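Local structure of beta-glucoside phosphorylase BglX (Unidentified, 5VQE) at residues 184-197 and 227-241. The protein probably transfers glucose from beta-glucosides to phosphate, as a family 3 glycoside phosphorylase that binds 2-deoxy-2-fluoroglucose in its active site. Residues are numbered along the deposited sequence; the frame is centred on the assembly and turned at random.
Sequences RKWGVLTTIKHFPG and YQALIEDGAETLMSA. With G2F (2-deoxy-2-fluoro-alpha-D-glucopyranose), chain B.
Two neighbouring parallel strands of the TIM-barrel domain, 191-195 and 237-244, lie side by side, joined by a beta-alpha-beta crossover whose helix, 216-232, runs antiparallel to strand 191-193 over residues 227-232. I192 N bonds T237 O and M239 N bonds I192 O; a beta bulge then shifts the register by one before F195 N reaches M239 O at 3.0 Å. At the ligand end, the extended K193 chain lets NZ donate hydrogen bonds to O3 and O4 of the sugar (3.0 Å each), H194 NE2 shares a 2.8 Å hydrogen bond with O3, and M239 CE packs near O4. K193 NZ also hydrogen-bonds Y145 O and salt-bridges E146, and H194 ND1 bonds D150. On the helix side, I192 CD1 sits 3.8 Å from Y227 CD2 and also touches L238 and A235, while F195 turns its ring edge onto the Y227 face, planes at 80°. At the other end, E236 bends at chi2 (88°), and its carboxylate oxygens take different partners in 184-197: OE1 accepts from T190 N and OG1, OE2 from R184 NE in a nearly straight 2.7 Å salt bridge. A glutamine at E236 would probably leave the R184 guanidinium without this close counter-charge, its bridge to D233 being longer and weak. Helix 268-278 covers F195 and L238, helix 169-184 packs on T190, and T191 OG1 bonds T144 O of strand 143-144.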
# COMPACT_ATOMS: atom_id res chain seq x y z
N ARG A 184 4.56 6.31 -14.99
CA ARG A 184 4.15 6.82 -16.30
C ARG A 184 5.15 6.45 -17.38
O ARG A 184 4.79 6.37 -18.56
CB ARG A 184 3.97 8.34 -16.23
CG ARG A 184 2.84 8.73 -15.32
CD ARG A 184 2.53 10.20 -15.34
NE ARG A 184 1.44 10.42 -14.41
CZ ARG A 184 1.49 11.18 -13.32
NH1 ARG A 184 2.59 11.86 -13.00
NH2 ARG A 184 0.42 11.28 -12.56
N LYS A 185 6.41 6.24 -17.00
CA LYS A 185 7.42 5.79 -17.95
C LYS A 185 7.06 4.43 -18.53
O LYS A 185 7.49 4.11 -19.65
CB LYS A 185 8.79 5.77 -17.26
CG LYS A 185 9.84 4.91 -17.93
CD LYS A 185 11.24 5.17 -17.35
CE LYS A 185 12.26 4.18 -17.91
NZ LYS A 185 13.65 4.45 -17.43
N TRP A 186 6.25 3.64 -17.83
CA TRP A 186 5.89 2.31 -18.27
C TRP A 186 4.41 2.17 -18.61
O TRP A 186 3.91 1.06 -18.75
CB TRP A 186 6.32 1.28 -17.21
CG TRP A 186 7.81 1.23 -17.07
CD1 TRP A 186 8.57 1.94 -16.19
CD2 TRP A 186 8.72 0.46 -17.85
NE1 TRP A 186 9.90 1.65 -16.37
CE2 TRP A 186 10.02 0.75 -17.39
CE3 TRP A 186 8.56 -0.45 -18.91
CZ2 TRP A 186 11.15 0.15 -17.93
CZ3 TRP A 186 9.69 -1.03 -19.45
CH2 TRP A 186 10.97 -0.73 -18.97
N GLY A 187 3.70 3.29 -18.77
CA GLY A 187 2.34 3.24 -19.27
C GLY A 187 1.33 2.70 -18.28
O GLY A 187 0.31 2.13 -18.69
N VAL A 188 1.59 2.86 -16.98
CA VAL A 188 0.72 2.33 -15.94
C VAL A 188 0.06 3.50 -15.23
O VAL A 188 0.74 4.42 -14.76
CB VAL A 188 1.51 1.45 -14.96
CG1 VAL A 188 0.66 1.05 -13.76
CG2 VAL A 188 2.03 0.20 -15.68
N LEU A 189 -1.26 3.45 -15.14
CA LEU A 189 -2.02 4.46 -14.42
C LEU A 189 -1.72 4.37 -12.92
O LEU A 189 -1.51 3.28 -12.37
CB LEU A 189 -3.51 4.27 -14.66
CG LEU A 189 -4.01 4.27 -16.11
CD1 LEU A 189 -5.49 3.87 -16.17
CD2 LEU A 189 -3.79 5.62 -16.76
N THR A 190 -1.73 5.53 -12.25
CA THR A 190 -1.54 5.58 -10.81
C THR A 190 -2.82 6.00 -10.10
O THR A 190 -3.76 6.52 -10.71
CB THR A 190 -0.41 6.55 -10.42
OG1 THR A 190 -0.82 7.89 -10.69
CG2 THR A 190 0.87 6.22 -11.17
N THR A 191 -2.83 5.75 -8.79
CA THR A 191 -4.00 5.94 -7.93
C THR A 191 -3.53 6.58 -6.63
O THR A 191 -2.84 5.92 -5.85
CB THR A 191 -4.67 4.60 -7.61
OG1 THR A 191 -4.83 3.84 -8.81
CG2 THR A 191 -6.05 4.81 -6.94
N ILE A 192 -3.92 7.82 -6.38
CA ILE A 192 -3.64 8.40 -5.07
C ILE A 192 -4.71 7.95 -4.08
O ILE A 192 -5.91 7.99 -4.38
CB ILE A 192 -3.54 9.94 -5.15
CG1 ILE A 192 -4.76 10.56 -5.85
CG2 ILE A 192 -2.23 10.33 -5.83
CD1 ILE A 192 -4.71 12.10 -5.89
N LYS A 193 -4.26 7.50 -2.91
CA LYS A 193 -5.12 6.93 -1.87
C LYS A 193 -4.49 7.26 -0.52
O LYS A 193 -3.30 7.57 -0.45
CB LYS A 193 -5.30 5.42 -2.06
CG LYS A 193 -4.03 4.58 -1.86
CD LYS A 193 -4.27 3.11 -2.23
CE LYS A 193 -3.13 2.21 -1.79
NZ LYS A 193 -3.26 0.80 -2.29
N HIS A 194 -5.27 7.20 0.57
CA HIS A 194 -6.69 6.84 0.64
C HIS A 194 -7.53 8.08 0.99
O HIS A 194 -7.44 8.59 2.10
CB HIS A 194 -6.91 5.77 1.72
CG HIS A 194 -6.09 4.53 1.54
ND1 HIS A 194 -4.82 4.40 2.06
CD2 HIS A 194 -6.36 3.36 0.91
CE1 HIS A 194 -4.34 3.20 1.75
NE2 HIS A 194 -5.26 2.55 1.06
N PHE A 195 -8.32 8.56 0.06
CA PHE A 195 -9.02 9.82 0.26
C PHE A 195 -10.24 9.60 1.16
O PHE A 195 -10.96 8.61 0.99
CB PHE A 195 -9.45 10.38 -1.09
CG PHE A 195 -10.35 11.58 -1.01
CD1 PHE A 195 -11.72 11.43 -1.08
CD2 PHE A 195 -9.82 12.87 -0.93
CE1 PHE A 195 -12.56 12.53 -1.03
CE2 PHE A 195 -10.66 13.97 -0.87
CZ PHE A 195 -12.02 13.80 -0.92
N PRO A 196 -10.52 10.51 2.11
CA PRO A 196 -9.97 11.84 2.39
C PRO A 196 -8.72 11.88 3.27
O PRO A 196 -8.31 12.98 3.65
CB PRO A 196 -11.13 12.54 3.09
CG PRO A 196 -11.76 11.47 3.86
CD PRO A 196 -11.73 10.28 2.92
N GLY A 197 -8.15 10.73 3.61
CA GLY A 197 -6.85 10.71 4.23
C GLY A 197 -6.74 9.88 5.49
O GLY A 197 -7.28 10.25 6.54
N TYR A 227 -3.33 16.38 -1.71
CA TYR A 227 -4.20 16.00 -2.81
C TYR A 227 -4.14 17.02 -3.95
O TYR A 227 -4.02 16.64 -5.12
CB TYR A 227 -5.63 15.79 -2.30
CG TYR A 227 -5.78 14.39 -1.75
CD1 TYR A 227 -5.58 14.12 -0.40
CD2 TYR A 227 -6.04 13.32 -2.60
CE1 TYR A 227 -5.67 12.84 0.08
CE2 TYR A 227 -6.15 12.03 -2.12
CZ TYR A 227 -5.95 11.80 -0.79
OH TYR A 227 -6.04 10.51 -0.31
N GLN A 228 -4.19 18.31 -3.62
CA GLN A 228 -4.10 19.33 -4.66
C GLN A 228 -2.80 19.19 -5.45
O GLN A 228 -2.81 19.31 -6.68
CB GLN A 228 -4.21 20.73 -4.05
CG GLN A 228 -5.64 21.10 -3.65
CD GLN A 228 -5.74 22.49 -3.05
OE1 GLN A 228 -5.14 22.77 -2.01
NE2 GLN A 228 -6.49 23.36 -3.70
N ALA A 229 -1.69 18.91 -4.77
CA ALA A 229 -0.40 18.83 -5.46
C ALA A 229 -0.34 17.65 -6.42
O ALA A 229 0.21 17.78 -7.53
CB ALA A 229 0.74 18.74 -4.45
N LEU A 230 -0.86 16.49 -6.02
CA LEU A 230 -0.84 15.33 -6.90
C LEU A 230 -1.86 15.47 -8.03
O LEU A 230 -1.63 14.98 -9.14
CB LEU A 230 -1.10 14.06 -6.09
CG LEU A 230 0.16 13.42 -5.48
CD1 LEU A 230 1.05 12.82 -6.57
CD2 LEU A 230 0.94 14.42 -4.65
N ILE A 231 -2.99 16.11 -7.76
CA ILE A 231 -3.97 16.36 -8.82
C ILE A 231 -3.35 17.23 -9.90
O ILE A 231 -3.44 16.91 -11.10
CB ILE A 231 -5.24 17.00 -8.22
CG1 ILE A 231 -5.97 15.97 -7.36
CG2 ILE A 231 -6.15 17.51 -9.32
CD1 ILE A 231 -7.05 16.56 -6.47
N GLU A 232 -2.71 18.32 -9.51
CA GLU A 232 -2.08 19.20 -10.49
C GLU A 232 -0.95 18.49 -11.22
O GLU A 232 -0.71 18.76 -12.40
CB GLU A 232 -1.57 20.47 -9.82
CG GLU A 232 -2.67 21.28 -9.14
CD GLU A 232 -3.85 21.53 -10.07
OE1 GLU A 232 -3.63 21.96 -11.22
OE2 GLU A 232 -5.01 21.28 -9.64
N ASP A 233 -0.27 17.56 -10.54
CA ASP A 233 0.80 16.79 -11.16
C ASP A 233 0.28 15.80 -12.20
O ASP A 233 1.10 15.23 -12.93
CB ASP A 233 1.58 16.06 -10.05
CG ASP A 233 2.78 15.25 -10.58
OD1 ASP A 233 3.70 15.85 -11.18
OD2 ASP A 233 2.81 14.02 -10.36
N GLY A 234 -1.03 15.59 -12.30
CA GLY A 234 -1.60 14.73 -13.31
C GLY A 234 -2.04 13.35 -12.84
O GLY A 234 -2.21 12.46 -13.68
N ALA A 235 -2.24 13.16 -11.54
CA ALA A 235 -2.74 11.88 -11.05
C ALA A 235 -3.96 11.43 -11.85
O ALA A 235 -4.92 12.19 -12.02
CB ALA A 235 -3.09 12.01 -9.57
N GLU A 236 -3.90 10.20 -12.36
CA GLU A 236 -4.93 9.73 -13.27
C GLU A 236 -6.18 9.27 -12.53
O GLU A 236 -7.30 9.54 -12.99
CB GLU A 236 -4.39 8.59 -14.14
CG GLU A 236 -3.24 9.00 -15.04
CD GLU A 236 -1.88 8.87 -14.39
OE1 GLU A 236 -1.81 8.51 -13.19
OE2 GLU A 236 -0.88 9.13 -15.09
N THR A 237 -6.01 8.58 -11.41
CA THR A 237 -7.13 8.03 -10.67
C THR A 237 -6.92 8.30 -9.19
O THR A 237 -5.80 8.60 -8.74
CB THR A 237 -7.30 6.52 -10.91
OG1 THR A 237 -6.36 5.77 -10.13
CG2 THR A 237 -7.13 6.16 -12.40
N LEU A 238 -8.01 8.21 -8.44
CA LEU A 238 -8.04 8.46 -7.01
C LEU A 238 -8.95 7.43 -6.35
O LEU A 238 -10.00 7.08 -6.90
CB LEU A 238 -8.53 9.89 -6.72
CG LEU A 238 -8.77 10.31 -5.27
CD1 LEU A 238 -8.45 11.78 -5.11
CD2 LEU A 238 -10.21 10.04 -4.86
N MET A 239 -8.55 6.94 -5.19
CA MET A 239 -9.32 5.94 -4.47
C MET A 239 -9.98 6.59 -3.26
O MET A 239 -9.30 7.08 -2.36
CB MET A 239 -8.44 4.76 -4.04
CG MET A 239 -9.24 3.65 -3.36
SD MET A 239 -8.27 2.20 -2.96
CE MET A 239 -8.06 1.46 -4.56
N SER A 240 -11.31 6.58 -3.26
CA SER A 240 -12.10 7.12 -2.16
C SER A 240 -12.39 6.01 -1.16
O SER A 240 -13.05 5.02 -1.49
CB SER A 240 -13.39 7.74 -2.69
OG SER A 240 -14.11 8.40 -1.66
N ALA A 241 -11.90 6.17 0.06
CA ALA A 241 -11.88 5.09 1.03
C ALA A 241 -12.96 5.29 2.08
O ALA A 241 -13.74 6.24 2.03
CB ALA A 241 -10.49 4.97 1.66
C1 G2F B . -8.79 -1.13 -0.06
C2 G2F B . -7.42 -0.67 0.52
C3 G2F B . -6.56 -0.12 -0.66
C4 G2F B . -6.46 -1.22 -1.76
C5 G2F B . -7.91 -1.60 -2.21
C6 G2F B . -7.89 -2.77 -3.27
O3 G2F B . -5.25 0.07 -0.18
O4 G2F B . -5.82 -0.65 -2.87
O5 G2F B . -8.61 -2.09 -1.08
O6 G2F B . -7.12 -3.82 -2.75
F2 G2F B . -7.60 0.32 1.42
O HOH W 1 0.59 12.42 -10.18
O HOH W 2 0.27 6.65 -16.24